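Local structure of pyocin S8 (Pseudomonas aeruginosa, 6W0V) at residues A[21-27]-A[115-121]; A[42-48]-A[108-114]; A[78-82]-A[91-95]. The protein probably cuts DNA through the H-N-H nuclease domain of a bacteriocin, the part described here, which is bound by its cognate immunity protein. The protein carries 1 engineered substitution. All blocks are in the same frame, centred on the assembly; numbering follows the deposited sequence.

How the contacts relate
Contacts 1 and 2 adjoin in sequence only at the L114-R115 bond within strand 114-117, yet their centres lie about 17 Å apart, on opposite sides of the chain's centre. Along the chain, 21-27 comes first, then 42-48, 78-82 and 91-95, then 108-114 and 115-121, so contact 1 brackets the other two. Contact 3 centres about 11 Å from contact 1 and touches it: P119 packs on T82 and K93, and M117 O probably accepts from A95 N. Strands 95-98 and 114-117 with helix 119-122 are consistent with the beta-beta-alpha core of H-N-H nucleases. Contact 3 also faces the immunity protein.

Contact 1: residues A[21-27]-A[115-121]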
loop_
_atom_site.group_PDB
_atom_site.type_symbol
_atom_site.label_atom_id
_atom_site.label_comp_id
_atom_site.label_asym_id
_atom_site.label_seq_id
_atom_site.Cartn_x
_atom_site.Cartn_y
_atom_site.Cartn_z
ATOM N N ALA A 21 1.547 -7.985 -10.436
ATOM C CA ALA A 21 1.354 -6.515 -10.500
ATOM C C ALA A 21 2.646 -5.846 -10.970
ATOM O O ALA A 21 2.570 -4.735 -11.511
ATOM C CB ALA A 21 0.907 -5.963 -9.172
ATOM N N SER A 22 3.784 -6.517 -10.782
ATOM C CA SER A 22 5.142 -5.997 -11.061
ATOM C C SER A 22 5.611 -6.417 -12.455
ATOM O O SER A 22 6.809 -6.254 -12.742
ATOM C CB SER A 22 6.093 -6.492 -10.016
ATOM O OG SER A 22 6.085 -7.911 -9.980
ATOM N N GLN A 23 4.708 -6.914 -13.297
ATOM C CA GLN A 23 5.073 -7.411 -14.644
ATOM C C GLN A 23 4.026 -6.969 -15.657
ATOM O O GLN A 23 2.841 -6.951 -15.291
ATOM C CB GLN A 23 5.165 -8.932 -14.639
ATOM C CG GLN A 23 6.357 -9.452 -13.855
ATOM C CD GLN A 23 5.934 -10.512 -12.870
ATOM O OE1 GLN A 23 5.658 -10.225 -11.709
ATOM N NE2 GLN A 23 5.847 -11.744 -13.342
ATOM N N GLY A 24 4.485 -6.660 -16.872
ATOM C CA GLY A 24 3.661 -6.359 -18.056
ATOM C C GLY A 24 2.458 -5.500 -17.719
ATOM O O GLY A 24 2.644 -4.376 -17.219
ATOM N N ASP A 25 1.258 -6.029 -17.954
ATOM C CA ASP A 25 -0.013 -5.265 -17.861
ATOM C C ASP A 25 -0.563 -5.314 -16.434
ATOM O O ASP A 25 -1.692 -4.864 -16.240
ATOM C CB ASP A 25 -1.050 -5.796 -18.854
ATOM C CG ASP A 25 -1.366 -7.272 -18.682
ATOM O OD1 ASP A 25 -2.311 -7.744 -19.347
ATOM O OD2 ASP A 25 -0.655 -7.939 -17.901
ATOM N N GLY A 26 0.196 -5.823 -15.461
ATOM C CA GLY A 26 -0.295 -5.931 -14.078
ATOM C C GLY A 26 -1.285 -7.066 -13.973
ATOM O O GLY A 26 -1.206 -8.001 -14.787
ATOM N N VAL A 27 -2.183 -7.011 -13.001
ATOM C CA VAL A 27 -3.088 -8.158 -12.739
ATOM C C VAL A 27 -4.512 -7.650 -12.799
ATOM O O VAL A 27 -4.798 -6.522 -12.414
ATOM C CB VAL A 27 -2.780 -8.857 -11.407
ATOM C CG1 VAL A 27 -1.412 -9.508 -11.465
ATOM C CG2 VAL A 27 -2.889 -7.914 -10.219
ATOM N N ARG A 115 -6.436 -2.798 -13.952
ATOM C CA ARG A 115 -5.337 -3.720 -13.634
ATOM C C ARG A 115 -4.663 -3.166 -12.406
ATOM O O ARG A 115 -4.499 -1.955 -12.330
ATOM C CB ARG A 115 -4.317 -3.765 -14.765
ATOM C CG ARG A 115 -4.914 -4.198 -16.084
ATOM C CD ARG A 115 -5.495 -5.565 -15.942
ATOM N NE ARG A 115 -4.496 -6.616 -15.955
ATOM C CZ ARG A 115 -4.748 -7.822 -16.445
ATOM N NH1 ARG A 115 -3.829 -8.769 -16.417
ATOM N NH2 ARG A 115 -5.931 -8.077 -16.971
ATOM N N VAL A 116 -4.249 -4.025 -11.503
ATOM C CA VAL A 116 -3.391 -3.533 -10.405
ATOM C C VAL A 116 -1.948 -3.688 -10.861
ATOM O O VAL A 116 -1.589 -4.724 -11.426
ATOM C CB VAL A 116 -3.717 -4.220 -9.083
ATOM C CG1 VAL A 116 -2.768 -3.745 -7.997
ATOM C CG2 VAL A 116 -5.157 -3.946 -8.712
ATOM N N MET A 117 -1.189 -2.623 -10.675
ATOM C CA MET A 117 0.200 -2.534 -11.148
ATOM C C MET A 117 1.022 -1.943 -10.024
ATOM O O MET A 117 0.504 -1.138 -9.257
ATOM C CB MET A 117 0.300 -1.603 -12.349
ATOM C CG MET A 117 -0.522 -2.061 -13.502
ATOM S SD MET A 117 -0.182 -0.972 -14.854
ATOM C CE MET A 117 -0.677 -2.007 -16.227
ATOM N N THR A 118 2.283 -2.304 -9.970
ATOM C CA THR A 118 3.233 -1.534 -9.158
ATOM C C THR A 118 3.470 -0.218 -9.875
ATOM O O THR A 118 3.295 -0.130 -11.088
ATOM C CB THR A 118 4.526 -2.312 -8.986
ATOM O OG1 THR A 118 5.063 -2.461 -10.301
ATOM C CG2 THR A 118 4.285 -3.641 -8.308
ATOM N N PRO A 119 3.874 0.834 -9.148
ATOM C CA PRO A 119 4.242 2.096 -9.778
ATOM C C PRO A 119 5.263 1.887 -10.895
ATOM O O PRO A 119 5.157 2.532 -11.909
ATOM C CB PRO A 119 4.840 2.875 -8.611
ATOM C CG PRO A 119 4.039 2.386 -7.434
ATOM C CD PRO A 119 3.887 0.904 -7.683
ATOM N N LYS A 120 6.236 1.007 -10.659
ATOM C CA LYS A 120 7.324 0.729 -11.624
ATOM C C LYS A 120 6.699 0.290 -12.946
ATOM O O LYS A 120 7.125 0.789 -13.996
ATOM C CB LYS A 120 8.263 -0.346 -11.084
ATOM C CG LYS A 120 9.459 -0.648 -11.967
ATOM C CD LYS A 120 10.255 -1.836 -11.480
ATOM C CE LYS A 120 11.135 -2.437 -12.555
ATOM N NZ LYS A 120 10.357 -2.859 -13.745
ATOM N N MET A 121 5.723 -0.612 -12.892
ATOM C CA MET A 121 5.028 -1.086 -14.112
ATOM C C MET A 121 4.101 0.023 -14.608
ATOM O O MET A 121 4.083 0.283 -15.815
ATOM C CB MET A 121 4.216 -2.354 -13.842
ATOM C CG MET A 121 5.066 -3.605 -13.805
ATOM S SD MET A 121 6.351 -3.638 -15.090
ATOM C CE MET A 121 5.378 -3.311 -16.558
#
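R115 folds back over the turn that carries D25 and G26, and its whole length is used. CB and CG both rest against D25 O, CB at 3.2 Å. CD passes V27 O, and NE returns to D25 O in a weak hydrogen bond. The chain bends at both chi2 (-60°) and chi3 (-77°), which brings the guanidinium round to the backbone of G26. There NH1 gives G26 O a nearly straight bond of 3.2 Å, with the oxygen in the guanidinium plane. D25 adds its charge differently: OD1 stands over one face, 3.5 Å from NH1, a salt bridge with no N-H aimed at it.

Beside this, V27 and V116 form an antiparallel hydrogen-bonded pair, V27 N to V116 O at 2.8 Å and V116 N to V27 O at 2.7 Å. The type II' turn from Q23 to G26 leads the chain into it. M121 CE comes to 3.0 Å from G24 O, and M117 CE reaches D25 O. Further along, T118 N donates to A21 O at 2.9 Å. T118 is also the N-cap of helix 119-122: its OG1 accepts from M121 N and bonds E86 as well.

Strand 114-117 and helix 119-122 probably form the second strand and helix of the H-N-H beta-beta-alpha core. The short strand 27-28 flanks strand 114-117, whose other edge pairs with 95-98, and V116 packs on F52 and W53 of helix 45-57.

Contact 2: residues A[42-48]-A[108-114]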
loop_
_atom_site.group_PDB
_atom_site.type_symbol
_atom_site.label_atom_id
_atom_site.label_comp_id
_atom_site.label_asym_id
_atom_site.label_seq_id
_atom_site.Cartn_x
_atom_site.Cartn_y
_atom_site.Cartn_z
ATOM N N PHE A 42 -20.179 4.605 -6.716
ATOM C CA PHE A 42 -18.946 5.215 -6.196
ATOM C C PHE A 42 -19.043 6.706 -6.386
ATOM O O PHE A 42 -19.530 7.135 -7.422
ATOM C CB PHE A 42 -17.744 4.587 -6.873
ATOM C CG PHE A 42 -17.736 3.132 -6.531
ATOM C CD1 PHE A 42 -17.214 2.708 -5.326
ATOM C CD2 PHE A 42 -18.391 2.222 -7.337
ATOM C CE1 PHE A 42 -17.267 1.373 -4.989
ATOM C CE2 PHE A 42 -18.433 0.885 -6.998
ATOM C CZ PHE A 42 -17.872 0.467 -5.820
ATOM N N LYS A 43 -18.665 7.461 -5.373
ATOM C CA LYS A 43 -18.848 8.926 -5.399
ATOM C C LYS A 43 -17.672 9.551 -6.127
ATOM O O LYS A 43 -17.749 10.712 -6.488
ATOM C CB LYS A 43 -18.969 9.454 -3.974
ATOM C CG LYS A 43 -20.165 8.908 -3.216
ATOM C CD LYS A 43 -21.443 8.975 -3.997
ATOM C CE LYS A 43 -21.746 10.372 -4.488
ATOM N NZ LYS A 43 -21.933 11.329 -3.372
ATOM N N SER A 44 -16.589 8.797 -6.252
ATOM C CA SER A 44 -15.308 9.300 -6.770
ATOM C C SER A 44 -14.393 8.117 -6.988
ATOM O O SER A 44 -14.688 7.006 -6.494
ATOM C CB SER A 44 -14.674 10.254 -5.820
ATOM O OG SER A 44 -14.268 9.554 -4.661
ATOM N N TRP A 45 -13.291 8.377 -7.658
ATOM C CA TRP A 45 -12.250 7.351 -7.812
ATOM C C TRP A 45 -11.760 6.952 -6.421
ATOM O O TRP A 45 -11.637 5.755 -6.150
ATOM C CB TRP A 45 -11.104 7.855 -8.673
ATOM C CG TRP A 45 -10.098 6.762 -8.753
ATOM C CD1 TRP A 45 -8.852 6.720 -8.205
ATOM C CD2 TRP A 45 -10.342 5.471 -9.314
ATOM N NE1 TRP A 45 -8.283 5.503 -8.448
ATOM C CE2 TRP A 45 -9.167 4.718 -9.132
ATOM C CE3 TRP A 45 -11.415 4.899 -10.006
ATOM C CZ2 TRP A 45 -9.046 3.412 -9.594
ATOM C CZ3 TRP A 45 -11.295 3.604 -10.455
ATOM C CH2 TRP A 45 -10.123 2.874 -10.254
ATOM N N ARG A 46 -11.520 7.935 -5.565
ATOM C CA ARG A 46 -11.088 7.651 -4.185
ATOM C C ARG A 46 -12.060 6.665 -3.548
ATOM O O ARG A 46 -11.629 5.684 -2.965
ATOM C CB ARG A 46 -11.058 8.930 -3.368
ATOM C CG ARG A 46 -10.846 8.636 -1.899
ATOM C CD ARG A 46 -10.844 9.917 -1.137
ATOM N NE ARG A 46 -10.572 9.589 0.237
ATOM C CZ ARG A 46 -10.329 10.481 1.177
ATOM N NH1 ARG A 46 -10.334 11.769 0.892
ATOM N NH2 ARG A 46 -10.069 10.069 2.403
ATOM N N ASP A 47 -13.353 6.916 -3.668
ATOM C CA ASP A 47 -14.361 6.056 -3.015
ATOM C C ASP A 47 -14.211 4.637 -3.554
ATOM O O ASP A 47 -14.134 3.666 -2.803
ATOM C CB ASP A 47 -15.741 6.615 -3.294
ATOM C CG ASP A 47 -16.856 5.820 -2.675
ATOM O OD1 ASP A 47 -16.596 5.067 -1.737
ATOM O OD2 ASP A 47 -17.967 5.981 -3.138
ATOM N N PHE A 48 -14.087 4.512 -4.860
ATOM C CA PHE A 48 -13.930 3.191 -5.485
ATOM C C PHE A 48 -12.639 2.561 -4.986
ATOM O O PHE A 48 -12.638 1.396 -4.625
ATOM C CB PHE A 48 -13.883 3.333 -6.997
ATOM C CG PHE A 48 -13.660 2.017 -7.681
ATOM C CD1 PHE A 48 -14.726 1.203 -8.015
ATOM C CD2 PHE A 48 -12.381 1.588 -7.969
ATOM C CE1 PHE A 48 -14.514 -0.020 -8.628
ATOM C CE2 PHE A 48 -12.172 0.366 -8.580
ATOM C CZ PHE A 48 -13.239 -0.427 -8.931
ATOM N N VAL A 108 -14.147 4.599 -15.998
ATOM C CA VAL A 108 -13.448 4.815 -14.704
ATOM C C VAL A 108 -13.761 3.626 -13.798
ATOM O O VAL A 108 -12.861 3.130 -13.125
ATOM C CB VAL A 108 -13.875 6.129 -14.031
ATOM C CG1 VAL A 108 -13.215 6.269 -12.671
ATOM C CG2 VAL A 108 -13.591 7.342 -14.900
ATOM N N TYR A 109 -15.011 3.197 -13.748
ATOM C CA TYR A 109 -15.455 2.205 -12.747
ATOM C C TYR A 109 -15.754 0.871 -13.409
ATOM O O TYR A 109 -16.409 0.028 -12.772
ATOM C CB TYR A 109 -16.672 2.706 -11.990
ATOM C CG TYR A 109 -16.472 4.039 -11.336
ATOM C CD1 TYR A 109 -15.630 4.176 -10.247
ATOM C CD2 TYR A 109 -17.114 5.167 -11.811
ATOM C CE1 TYR A 109 -15.464 5.397 -9.628
ATOM C CE2 TYR A 109 -16.964 6.397 -11.200
ATOM C CZ TYR A 109 -16.133 6.511 -10.103
ATOM O OH TYR A 109 -15.968 7.716 -9.499
ATOM N N ASP A 110 -15.287 0.670 -14.638
ATOM C CA ASP A 110 -15.405 -0.677 -15.225
ATOM C C ASP A 110 -14.230 -1.484 -14.700
ATOM O O ASP A 110 -13.071 -1.221 -15.066
ATOM C CB ASP A 110 -15.513 -0.743 -16.738
ATOM C CG ASP A 110 -15.864 -2.171 -17.111
ATOM O OD1 ASP A 110 -14.952 -2.982 -17.079
ATOM O OD2 ASP A 110 -17.073 -2.484 -17.327
ATOM N N ILE A 111 -14.581 -2.448 -13.870
ATOM C CA ILE A 111 -13.616 -3.317 -13.167
ATOM C C ILE A 111 -12.774 -4.058 -14.202
ATOM O O ILE A 111 -11.601 -4.283 -13.953
ATOM C CB ILE A 111 -14.379 -4.251 -12.227
ATOM C CG1 ILE A 111 -15.097 -3.432 -11.153
ATOM C CG2 ILE A 111 -13.453 -5.289 -11.626
ATOM C CD1 ILE A 111 -16.245 -4.143 -10.526
ATOM N N ASP A 112 -13.340 -4.394 -15.352
ATOM C CA ASP A 112 -12.596 -5.146 -16.389
ATOM C C ASP A 112 -11.638 -4.204 -17.112
ATOM O O ASP A 112 -10.784 -4.698 -17.859
ATOM C CB ASP A 112 -13.565 -5.854 -17.326
ATOM C CG ASP A 112 -14.395 -6.866 -16.566
ATOM O OD1 ASP A 112 -13.812 -7.579 -15.744
ATOM O OD2 ASP A 112 -15.601 -6.918 -16.782
ATOM N N ASN A 113 -11.759 -2.902 -16.872
ATOM C CA ASN A 113 -10.820 -1.896 -17.417
ATOM C C ASN A 113 -9.695 -1.638 -16.414
ATOM O O ASN A 113 -8.872 -0.745 -16.664
ATOM C CB ASN A 113 -11.527 -0.589 -17.752
ATOM C CG ASN A 113 -10.644 0.320 -18.571
ATOM O OD1 ASN A 113 -9.889 -0.150 -19.419
ATOM N ND2 ASN A 113 -10.713 1.611 -18.300
ATOM N N LEU A 114 -9.672 -2.378 -15.309
ATOM C CA LEU A 114 -8.696 -2.100 -14.235
ATOM C C LEU A 114 -7.667 -3.212 -14.184
ATOM O O LEU A 114 -8.019 -4.385 -14.296
ATOM C CB LEU A 114 -9.408 -1.976 -12.895
ATOM C CG LEU A 114 -10.556 -0.974 -12.886
ATOM C CD1 LEU A 114 -11.192 -0.941 -11.513
ATOM C CD2 LEU A 114 -10.086 0.410 -13.307
#
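W45 and F48 face V108 and Y109 with CA atoms 7.4 and 7.5 Å apart, too far for backbone pairing, and no hydrogen bond joins the two segments. Y109 makes most of the contact. The CD1-CE1 side of its ring lies against the F42 and F48 side chains, CE1 3.7 Å from F42 CB and equally near F48 CB. The F42 and Y109 planes are only 23° apart but so offset that the rings hardly overlap, whereas F48 meets Y109 obliquely. F48 also turns its CD1 over the centre of the F42 face, closing an aromatic cluster. The Y109 hydroxyl finds its partner in E2 O.

W45 reaches across with its six-membered ring: CG is anti to the backbone N (chi1 179°), which carries the indole toward the other segment. CE3 touches V108 CG1 at 3.5 Å, CZ3 comes to 3.1 Å from V108 O, and CH2 meets L114 CD2. V108 O accepts a hydrogen bond from H98 NE2 of strand 95-98, whose ring also meets the indole. V108 CG1 also sits over the centre of the Y109 ring. F48 CZ presses on L114 CD1 at 3.3 Å and has I111 CG1 at its ring edge.

S44 caps helix 45-57, its OG accepting from D47 N. That helix end packs on the connection between strands 95-98 and 114-117, probably the two strands of the H-N-H core, with L37 of helix 31-37 against F42, F48 and I111, and I96 of strand 95-98 against W45 and L114.

Contact 3: residues A[78-82]-A[91-95]; sequences LSPFT and RDKYA. Engineered in segment 91-95: A95 (natural residue Glu).
F81 and Y94 each present a ring face to an aliphatic carbon of the opposite segment. Over F81, K93 CE lies 3.5 Å from CZ, displaced toward the rim, and the ammonium beyond it makes an off-centre cation-pi contact, NZ standing 4.3 Å from the centroid of the F81 ring. D92 approaches the same ring obliquely, OD2 reaching CE2. Y94 receives T82 CG2 almost on the ring normal, 3.5 Å from the centroid of the Y94 ring, a centred CH-pi contact. P80 O and F81 O come in at slanting positions near Y94 CD2 and CE2, and P80 CG packs on CD2 at 3.7 Å, the two side chains crossing at about a right angle.

K93 bends at chi2 and chi4, which curls its tip over F81 and back to D92, where NZ and OD1 form a 2.7 Å salt bridge. The lysine's CB also touches S79 CB.

Underneath, a single bridge joins F81 with K93. Y94 N donates to P80 O at 2.8 Å, the carbonyl pointing straight at it (C=O...N 178°), and T82 N donates to D92 O. One water donates to both S79 OG and Y94 O.

The immunity protein covers much of this contact: its F51 stacks on F81, its D31 pairs with K93 and its E27 bonds S79 OG. Behind lie W53 of helix 45-57 against S79, P80 and Y94, M74 of helix 68-75 against P80, and P119 of helix 119-122 against T82, while A95, an engineered residue (glutamate in the natural sequence), begins strand 95-98.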
loop_
_atom_site.group_PDB
_atom_site.type_symbol
_atom_site.label_atom_id
_atom_site.label_comp_id
_atom_site.label_asym_id
_atom_site.label_seq_id
_atom_site.Cartn_x
_atom_site.Cartn_y
_atom_site.Cartn_z
ATOM N N LEU A 78 -6.934 2.332 2.112
ATOM C CA LEU A 78 -5.668 2.916 1.634
ATOM C C LEU A 78 -4.929 1.896 0.787
ATOM O O LEU A 78 -4.869 0.714 1.155
ATOM C CB LEU A 78 -4.806 3.319 2.822
ATOM C CG LEU A 78 -5.512 4.199 3.837
ATOM C CD1 LEU A 78 -4.586 4.483 5.001
ATOM C CD2 LEU A 78 -5.993 5.490 3.202
ATOM N N SER A 79 -4.409 2.360 -0.336
ATOM C CA SER A 79 -3.649 1.529 -1.285
ATOM C C SER A 79 -2.456 0.970 -0.544
ATOM O O SER A 79 -1.745 1.707 0.117
ATOM C CB SER A 79 -3.220 2.309 -2.458
ATOM O OG SER A 79 -4.349 2.924 -3.042
ATOM N N PRO A 80 -2.239 -0.345 -0.630
ATOM C CA PRO A 80 -1.062 -0.927 -0.014
ATOM C C PRO A 80 0.189 -0.417 -0.726
ATOM O O PRO A 80 0.224 -0.206 -1.917
ATOM C CB PRO A 80 -1.231 -2.432 -0.179
ATOM C CG PRO A 80 -2.164 -2.571 -1.356
ATOM C CD PRO A 80 -3.045 -1.341 -1.333
ATOM N N PHE A 81 1.237 -0.234 0.051
ATOM C CA PHE A 81 2.571 0.032 -0.493
ATOM C C PHE A 81 3.045 -1.206 -1.219
ATOM O O PHE A 81 2.809 -2.333 -0.749
ATOM C CB PHE A 81 3.530 0.335 0.642
ATOM C CG PHE A 81 3.365 1.720 1.181
ATOM C CD1 PHE A 81 2.346 2.017 2.063
ATOM C CD2 PHE A 81 4.206 2.735 0.763
ATOM C CE1 PHE A 81 2.191 3.305 2.543
ATOM C CE2 PHE A 81 4.045 4.022 1.244
ATOM C CZ PHE A 81 3.032 4.304 2.126
ATOM N N THR A 82 3.738 -0.982 -2.316
ATOM C CA THR A 82 4.456 -2.054 -3.016
ATOM C C THR A 82 5.779 -2.219 -2.309
ATOM O O THR A 82 6.221 -1.323 -1.584
ATOM C CB THR A 82 4.701 -1.733 -4.488
ATOM O OG1 THR A 82 5.684 -0.714 -4.596
ATOM C CG2 THR A 82 3.448 -1.263 -5.179
ATOM N N ARG A 91 5.608 7.527 -6.282
ATOM C CA ARG A 91 4.555 6.493 -6.440
ATOM C C ARG A 91 5.033 5.210 -5.767
ATOM O O ARG A 91 5.975 4.584 -6.259
ATOM C CB ARG A 91 4.191 6.303 -7.913
ATOM C CG ARG A 91 3.577 7.541 -8.555
ATOM C CD ARG A 91 2.306 8.027 -7.874
ATOM N NE ARG A 91 1.102 7.369 -8.367
ATOM C CZ ARG A 91 0.510 7.636 -9.530
ATOM N NH1 ARG A 91 1.013 8.545 -10.350
ATOM N NH2 ARG A 91 -0.584 6.979 -9.875
ATOM N N ASP A 92 4.392 4.846 -4.666
ATOM C CA ASP A 92 4.861 3.712 -3.837
ATOM C C ASP A 92 3.717 2.765 -3.496
ATOM O O ASP A 92 3.955 1.787 -2.784
ATOM C CB ASP A 92 5.499 4.243 -2.558
ATOM C CG ASP A 92 4.650 5.274 -1.843
ATOM O OD1 ASP A 92 3.447 5.345 -2.138
ATOM O OD2 ASP A 92 5.205 6.003 -1.009
ATOM N N LYS A 93 2.520 3.033 -4.007
ATOM C CA LYS A 93 1.321 2.226 -3.720
ATOM C C LYS A 93 1.011 1.380 -4.939
ATOM O O LYS A 93 1.282 1.828 -6.067
ATOM C CB LYS A 93 0.077 3.082 -3.513
ATOM C CG LYS A 93 0.238 4.268 -2.598
ATOM C CD LYS A 93 0.690 3.832 -1.243
ATOM C CE LYS A 93 0.566 4.959 -0.247
ATOM N NZ LYS A 93 1.331 6.150 -0.682
ATOM N N TYR A 94 0.395 0.238 -4.720
ATOM C CA TYR A 94 -0.252 -0.502 -5.817
ATOM C C TYR A 94 -1.217 0.446 -6.503
ATOM O O TYR A 94 -2.008 1.104 -5.832
ATOM C CB TYR A 94 -0.932 -1.752 -5.293
ATOM C CG TYR A 94 0.076 -2.831 -5.058
ATOM C CD1 TYR A 94 0.651 -3.493 -6.124
ATOM C CD2 TYR A 94 0.522 -3.112 -3.782
ATOM C CE1 TYR A 94 1.601 -4.473 -5.928
ATOM C CE2 TYR A 94 1.465 -4.094 -3.567
ATOM C CZ TYR A 94 2.007 -4.771 -4.642
ATOM O OH TYR A 94 2.939 -5.736 -4.451
ATOM N N ALA A 95 -1.051 0.555 -7.808
ATOM C CA ALA A 95 -1.853 1.452 -8.650
ATOM C C ALA A 95 -2.982 0.625 -9.241
ATOM O O ALA A 95 -2.755 -0.521 -9.623
ATOM C CB ALA A 95 -0.993 2.071 -9.706
HETATM O O HOH W 1 -4.549 1.956 -5.490
#